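Local atomic coordinates of amidohydrolase (Brucella melitensis biovar Abortus, PDB entry 4F0L), a protein that probably acts as a metal-dependent deaminase of the amidohydrolase family, possibly on a formimidoylglutamate-like substrate, and holds an iron(III) ion in this crystal. Residues 239-244 / 275-280; 126-131 / 214-219. One frame throughout, in Å; residues are numbered along the deposited sequence.

Both contacts belong to the barrel of an amidohydrolase, and both face its metal centre. From the N terminus, strand 122-129 is the first to take part; interaction 2 joins its end to that of strand 210-215, enclosing an 82-residue loop that includes helix 145-157, strand 160-167 and helix 189-203. Strand 160-167 lies between the two in the sheet, so side chains do the reaching. Interaction 1 then pairs strand 238-242 with strand 274-276 after a 30-residue excursion through two helices. The loops follow in series, neither nested nor crossed. They meet where His241 N probably hydrogen-bonds to His216 O, 3.0 Å away, and where Phe128 packs against His241.

Interaction 1 (239-244 / 275-280); sequences HIHVAE and CLIHAT. With FE (Fe (III) ion), chain E.
His241 and His278 set their rings nearly parallel, planes 9° apart, but the two meet rim to rim with centroids separated by 5.6 Å. His241 NE2 binds the iron at 2.4 Å, with two waters beside it; His65, His67 and Asp329 complete the protein ligands. Over one face of His278 lies Glu244, its carboxylate inclined 23° to the ring and its CG 3.7 Å from the ring centroid. Glu244 CG is anti to the backbone N (chi1 -176°) and the chain runs on extended, which lays it and the carboxylate over the imidazole. ND1 of His278 is hydrogen-bonded to Glu304 OE2, which helps fix the ring's rotation.

Behind this layer runs a parallel ladder, in which Ile277 N donates to Ile240 O (2.9 Å) and Val242 N to Ile277 O (3.1 Å), the latter almost straight. At the start of the paired strands, Cys275 CB sits 3.4 Å from the centroid of the His239 ring, a CH-pi contact. On the opposite face of the sheet, Val242 CG1 packs on Leu276. The ladder thus sets a metal ligand beside a second imidazole near the metal site, one held by Glu304 and stacked on Glu244.

Interaction 2 (126-131 / 214-219); sequences GEFHYL and APHSLR
Phe128 and His216 approach with their side chains at about a right angle, and Ala214 closes over the phenylalanine. The methyl of Ala214 is poised above one face of the Phe128 ring, offset toward the rim, with CB 3.9 Å from the ring centroid and CE2 the nearest ring atom; this is a CH-pi contact. The rim of the same ring meets the backbone, where Phe128 CZ lies 3.8 Å from His216 O, with that oxygen in the ring plane. Phe128 has CG anti to its backbone nitrogen (chi1 -171°), which carries the ring across toward strand 210-215.

The ring pair across the segments is T-shaped. The edge of His216 is directed at the face of Tyr130, with planes at 85° and centroids 5.8 Å apart, His216 CD2 leading. His216 CD2 also lies 4.1 Å from Phe128 CE1, so this corner of the imidazole faces both rings. On its other side, His216 ND1 shares a hydrogen bond of 3.1 Å with Ser217 OG, which helps fix the rotation of the ring; Ser217 OG is in turn hydrogen-bonded to Ala220 N.

Val166 of the intervening strand 160-167 touches Phe128, Tyr130, Ala214 and His216, filling the space between the two strand ends. His65 and His241, both iron ligands, lie against the Phe128 side chain, at its nearest about 5 Å from the iron. With no hydrogen bond between the two segments, the contact rests on dispersion and weak ring electrostatics, a largely aromatic flank beside the metal ligands, in which the His216 ring is oriented by Ser217.

Interaction 1 (239-244 / 275-280)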
loop_
_atom_site.group_PDB
_atom_site.type_symbol
_atom_site.label_atom_id
_atom_site.label_comp_id
_atom_site.label_asym_id
_atom_site.label_seq_id
_atom_site.Cartn_x
_atom_site.Cartn_y
_atom_site.Cartn_z
ATOM N N HIS B 239 -11.844 19.959 15.437
ATOM C CA HIS B 239 -11.012 19.525 14.309
ATOM C C HIS B 239 -11.021 20.567 13.226
ATOM O O HIS B 239 -12.042 21.240 13.013
ATOM C CB HIS B 239 -11.527 18.222 13.743
ATOM C CG HIS B 239 -11.270 17.037 14.612
ATOM N ND1 HIS B 239 -10.907 15.827 14.099
ATOM C CD2 HIS B 239 -11.377 16.865 15.985
ATOM C CE1 HIS B 239 -10.730 14.967 15.088
ATOM N NE2 HIS B 239 -11.018 15.586 16.247
ATOM N N ILE B 240 -9.898 20.705 12.535
ATOM C CA ILE B 240 -9.755 21.682 11.450
ATOM C C ILE B 240 -8.712 21.203 10.464
ATOM O O ILE B 240 -7.678 20.720 10.884
ATOM C CB ILE B 240 -9.362 23.072 12.026
ATOM C CG1 ILE B 240 -9.213 24.124 10.931
ATOM C CG2 ILE B 240 -8.071 22.999 12.839
ATOM C CD1 ILE B 240 -9.366 25.553 11.413
ATOM N N HIS B 241 -8.959 21.361 9.157
ATOM C CA HIS B 241 -7.915 21.120 8.149
ATOM C C HIS B 241 -6.925 22.247 8.235
ATOM O O HIS B 241 -7.312 23.402 8.171
ATOM C CB HIS B 241 -8.437 21.149 6.689
ATOM C CG HIS B 241 -9.335 19.996 6.285
ATOM N ND1 HIS B 241 -10.573 20.189 5.757
ATOM C CD2 HIS B 241 -9.103 18.613 6.242
ATOM C CE1 HIS B 241 -11.127 18.978 5.451
ATOM N NE2 HIS B 241 -10.226 18.022 5.754
ATOM N N VAL B 242 -5.634 21.953 8.331
ATOM C CA VAL B 242 -4.654 23.021 8.260
ATOM C C VAL B 242 -3.324 22.621 7.565
ATOM O O VAL B 242 -2.779 21.525 7.769
ATOM C CB VAL B 242 -4.437 23.641 9.675
ATOM C CG1 VAL B 242 -3.870 22.623 10.645
ATOM C CG2 VAL B 242 -3.531 24.834 9.573
ATOM N N ALA B 243 -2.809 23.520 6.717
ATOM C CA ALA B 243 -1.481 23.354 6.126
ATOM C C ALA B 243 -1.311 22.082 5.257
ATOM O O ALA B 243 -0.215 21.523 5.152
ATOM C CB ALA B 243 -0.430 23.413 7.217
ATOM N N GLU B 244 -2.387 21.677 4.593
ATOM C CA GLU B 244 -2.375 20.465 3.764
ATOM C C GLU B 244 -1.570 20.624 2.465
ATOM O O GLU B 244 -0.801 19.704 2.088
ATOM C CB GLU B 244 -3.802 19.973 3.434
ATOM C CG GLU B 244 -3.779 18.653 2.649
ATOM C CD GLU B 244 -5.153 18.134 2.230
ATOM O OE1 GLU B 244 -5.243 17.043 1.608
ATOM O OE2 GLU B 244 -6.158 18.798 2.534
ATOM N N CYS B 275 -7.591 18.745 17.107
ATOM C CA CYS B 275 -6.953 17.848 16.162
ATOM C C CYS B 275 -6.757 18.603 14.831
ATOM O O CYS B 275 -7.725 19.084 14.223
ATOM C CB CYS B 275 -7.773 16.585 15.934
ATOM S SG CYS B 275 -6.972 15.416 14.797
ATOM N N LEU B 276 -5.500 18.765 14.434
ATOM C CA LEU B 276 -5.208 19.541 13.232
ATOM C C LEU B 276 -4.984 18.529 12.168
ATOM O O LEU B 276 -4.043 17.746 12.242
ATOM C CB LEU B 276 -3.965 20.416 13.409
ATOM C CG LEU B 276 -3.894 21.329 14.628
ATOM C CD1 LEU B 276 -2.716 22.316 14.501
ATOM C CD2 LEU B 276 -5.220 22.028 14.876
ATOM N N ILE B 277 -5.868 18.527 11.187
ATOM C CA ILE B 277 -5.859 17.525 10.122
ATOM C C ILE B 277 -4.781 17.874 9.069
ATOM O O ILE B 277 -4.673 19.019 8.609
ATOM C CB ILE B 277 -7.247 17.390 9.456
ATOM C CG1 ILE B 277 -8.336 17.224 10.527
ATOM C CG2 ILE B 277 -7.275 16.186 8.494
ATOM C CD1 ILE B 277 -8.182 15.946 11.353
ATOM N N HIS B 278 -3.992 16.863 8.706
ATOM C CA HIS B 278 -2.822 17.010 7.818
ATOM C C HIS B 278 -1.637 17.658 8.478
ATOM O O HIS B 278 -0.638 16.960 8.794
ATOM C CB HIS B 278 -3.175 17.665 6.466
ATOM C CG HIS B 278 -4.348 17.015 5.784
ATOM N ND1 HIS B 278 -4.357 15.709 5.464
ATOM C CD2 HIS B 278 -5.592 17.531 5.401
ATOM C CE1 HIS B 278 -5.535 15.395 4.889
ATOM N NE2 HIS B 278 -6.303 16.513 4.870
ATOM N N ALA B 279 -1.702 18.980 8.694
ATOM C CA ALA B 279 -0.580 19.718 9.264
ATOM C C ALA B 279 0.688 19.326 8.505
ATOM O O ALA B 279 1.745 19.164 9.105
ATOM C CB ALA B 279 -0.414 19.403 10.744
ATOM N N THR B 280 0.571 19.212 7.174
ATOM C CA THR B 280 1.617 18.618 6.346
ATOM C C THR B 280 2.816 19.543 6.124
ATOM O O THR B 280 3.952 19.057 6.072
ATOM C CB THR B 280 1.055 18.208 4.987
ATOM O OG1 THR B 280 -0.132 17.428 5.213
ATOM C CG2 THR B 280 2.107 17.440 4.136
HETATM FE FE FE E . -10.340 15.848 4.852
HETATM O O HOH W 1 -8.385 16.119 3.938
HETATM O O HOH W 2 -10.657 16.522 2.702
#

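Interaction 2 (126-131 / 214-219)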
loop_
_atom_site.group_PDB
_atom_site.type_symbol
_atom_site.label_atom_id
_atom_site.label_comp_id
_atom_site.label_asym_id
_atom_site.label_seq_id
_atom_site.Cartn_x
_atom_site.Cartn_y
_atom_site.Cartn_z
ATOM N N GLY B 126 -14.265 9.342 13.169
ATOM C CA GLY B 126 -14.411 10.792 13.302
ATOM C C GLY B 126 -14.909 11.352 12.015
ATOM O O GLY B 126 -14.146 11.522 11.076
ATOM N N GLU B 127 -16.219 11.522 11.920
ATOM C CA GLU B 127 -16.867 11.947 10.694
ATOM C C GLU B 127 -16.894 13.474 10.599
ATOM O O GLU B 127 -17.638 14.140 11.293
ATOM C CB GLU B 127 -18.284 11.398 10.599
ATOM C CG GLU B 127 -18.968 11.669 9.266
ATOM C CD GLU B 127 -18.253 11.066 8.058
ATOM O OE1 GLU B 127 -17.676 9.952 8.168
ATOM O OE2 GLU B 127 -18.281 11.713 6.986
ATOM N N PHE B 128 -16.053 13.977 9.721
ATOM C CA PHE B 128 -15.807 15.396 9.522
ATOM C C PHE B 128 -16.814 15.755 8.434
ATOM O O PHE B 128 -16.539 15.636 7.216
ATOM C CB PHE B 128 -14.340 15.548 9.071
ATOM C CG PHE B 128 -13.817 16.959 9.019
ATOM C CD1 PHE B 128 -14.094 17.779 7.933
ATOM C CD2 PHE B 128 -12.953 17.417 9.974
ATOM C CE1 PHE B 128 -13.544 19.068 7.843
ATOM C CE2 PHE B 128 -12.401 18.685 9.897
ATOM C CZ PHE B 128 -12.694 19.515 8.825
ATOM N N HIS B 129 -17.982 16.189 8.900
ATOM C CA HIS B 129 -19.198 16.140 8.125
ATOM C C HIS B 129 -19.621 17.491 7.591
ATOM O O HIS B 129 -20.073 18.358 8.372
ATOM C CB HIS B 129 -20.309 15.609 9.031
ATOM C CG HIS B 129 -21.651 15.606 8.381
ATOM N ND1 HIS B 129 -21.891 14.923 7.257
ATOM C CD2 HIS B 129 -22.841 16.253 8.719
ATOM C CE1 HIS B 129 -23.179 15.092 6.901
ATOM N NE2 HIS B 129 -23.760 15.911 7.793
ATOM N N TYR B 130 -19.491 17.693 6.291
ATOM C CA TYR B 130 -19.855 18.996 5.716
ATOM C C TYR B 130 -20.960 18.984 4.665
ATOM O O TYR B 130 -21.285 20.023 4.115
ATOM C CB TYR B 130 -18.623 19.751 5.182
ATOM C CG TYR B 130 -17.784 19.089 4.123
ATOM C CD1 TYR B 130 -18.137 19.142 2.779
ATOM C CD2 TYR B 130 -16.571 18.500 4.447
ATOM C CE1 TYR B 130 -17.335 18.570 1.799
ATOM C CE2 TYR B 130 -15.756 17.940 3.470
ATOM C CZ TYR B 130 -16.136 17.981 2.158
ATOM O OH TYR B 130 -15.324 17.422 1.199
ATOM N N LEU B 131 -21.530 17.821 4.390
ATOM C CA LEU B 131 -22.556 17.710 3.397
ATOM C C LEU B 131 -23.893 17.872 4.115
ATOM O O LEU B 131 -24.497 16.889 4.578
ATOM C CB LEU B 131 -22.446 16.368 2.704
ATOM C CG LEU B 131 -23.446 16.082 1.605
ATOM C CD1 LEU B 131 -23.449 17.166 0.539
ATOM C CD2 LEU B 131 -23.145 14.687 1.033
ATOM N N ALA B 214 -16.170 21.156 13.721
ATOM C CA ALA B 214 -15.122 21.090 12.713
ATOM C C ALA B 214 -15.165 22.361 11.853
ATOM O O ALA B 214 -15.737 22.352 10.777
ATOM C CB ALA B 214 -15.270 19.846 11.837
ATOM N N PRO B 215 -14.539 23.455 12.329
ATOM C CA PRO B 215 -14.271 24.526 11.382
ATOM C C PRO B 215 -13.494 23.981 10.196
ATOM O O PRO B 215 -12.483 23.289 10.370
ATOM C CB PRO B 215 -13.427 25.522 12.189
ATOM C CG PRO B 215 -12.976 24.791 13.411
ATOM C CD PRO B 215 -14.004 23.733 13.670
ATOM N N HIS B 216 -13.968 24.231 8.989
ATOM C CA HIS B 216 -13.398 23.507 7.840
ATOM C C HIS B 216 -11.912 23.712 7.666
ATOM O O HIS B 216 -11.140 22.756 7.572
ATOM C CB HIS B 216 -14.098 23.899 6.564
ATOM C CG HIS B 216 -13.587 23.171 5.369
ATOM N ND1 HIS B 216 -12.617 23.677 4.566
ATOM C CD2 HIS B 216 -13.901 21.916 4.873
ATOM C CE1 HIS B 216 -12.338 22.784 3.590
ATOM N NE2 HIS B 216 -13.120 21.707 3.778
ATOM N N SER B 217 -11.516 24.972 7.641
ATOM C CA SER B 217 -10.129 25.375 7.368
ATOM C C SER B 217 -10.038 26.860 7.594
ATOM O O SER B 217 -11.077 27.543 7.732
ATOM C CB SER B 217 -9.757 25.095 5.915
ATOM O OG SER B 217 -10.532 25.920 5.072
ATOM N N LEU B 218 -8.823 27.382 7.576
ATOM C CA LEU B 218 -8.651 28.806 7.788
ATOM C C LEU B 218 -9.213 29.641 6.639
ATOM O O LEU B 218 -9.605 30.781 6.842
ATOM C CB LEU B 218 -7.185 29.148 8.052
ATOM C CG LEU B 218 -6.617 28.535 9.349
ATOM C CD1 LEU B 218 -5.122 28.817 9.450
ATOM C CD2 LEU B 218 -7.372 29.006 10.589
ATOM N N ARG B 219 -9.259 29.065 5.440
ATOM C CA ARG B 219 -9.835 29.752 4.269
ATOM C C ARG B 219 -11.327 29.911 4.402
ATOM O O ARG B 219 -11.915 30.879 3.910
ATOM C CB ARG B 219 -9.666 28.917 2.982
ATOM C CG ARG B 219 -8.283 28.818 2.421
ATOM C CD ARG B 219 -8.404 28.282 0.999
ATOM N NE ARG B 219 -7.076 27.880 0.547
ATOM C CZ ARG B 219 -6.213 28.679 -0.077
ATOM N NH1 ARG B 219 -6.531 29.932 -0.419
ATOM N NH2 ARG B 219 -5.019 28.202 -0.390
#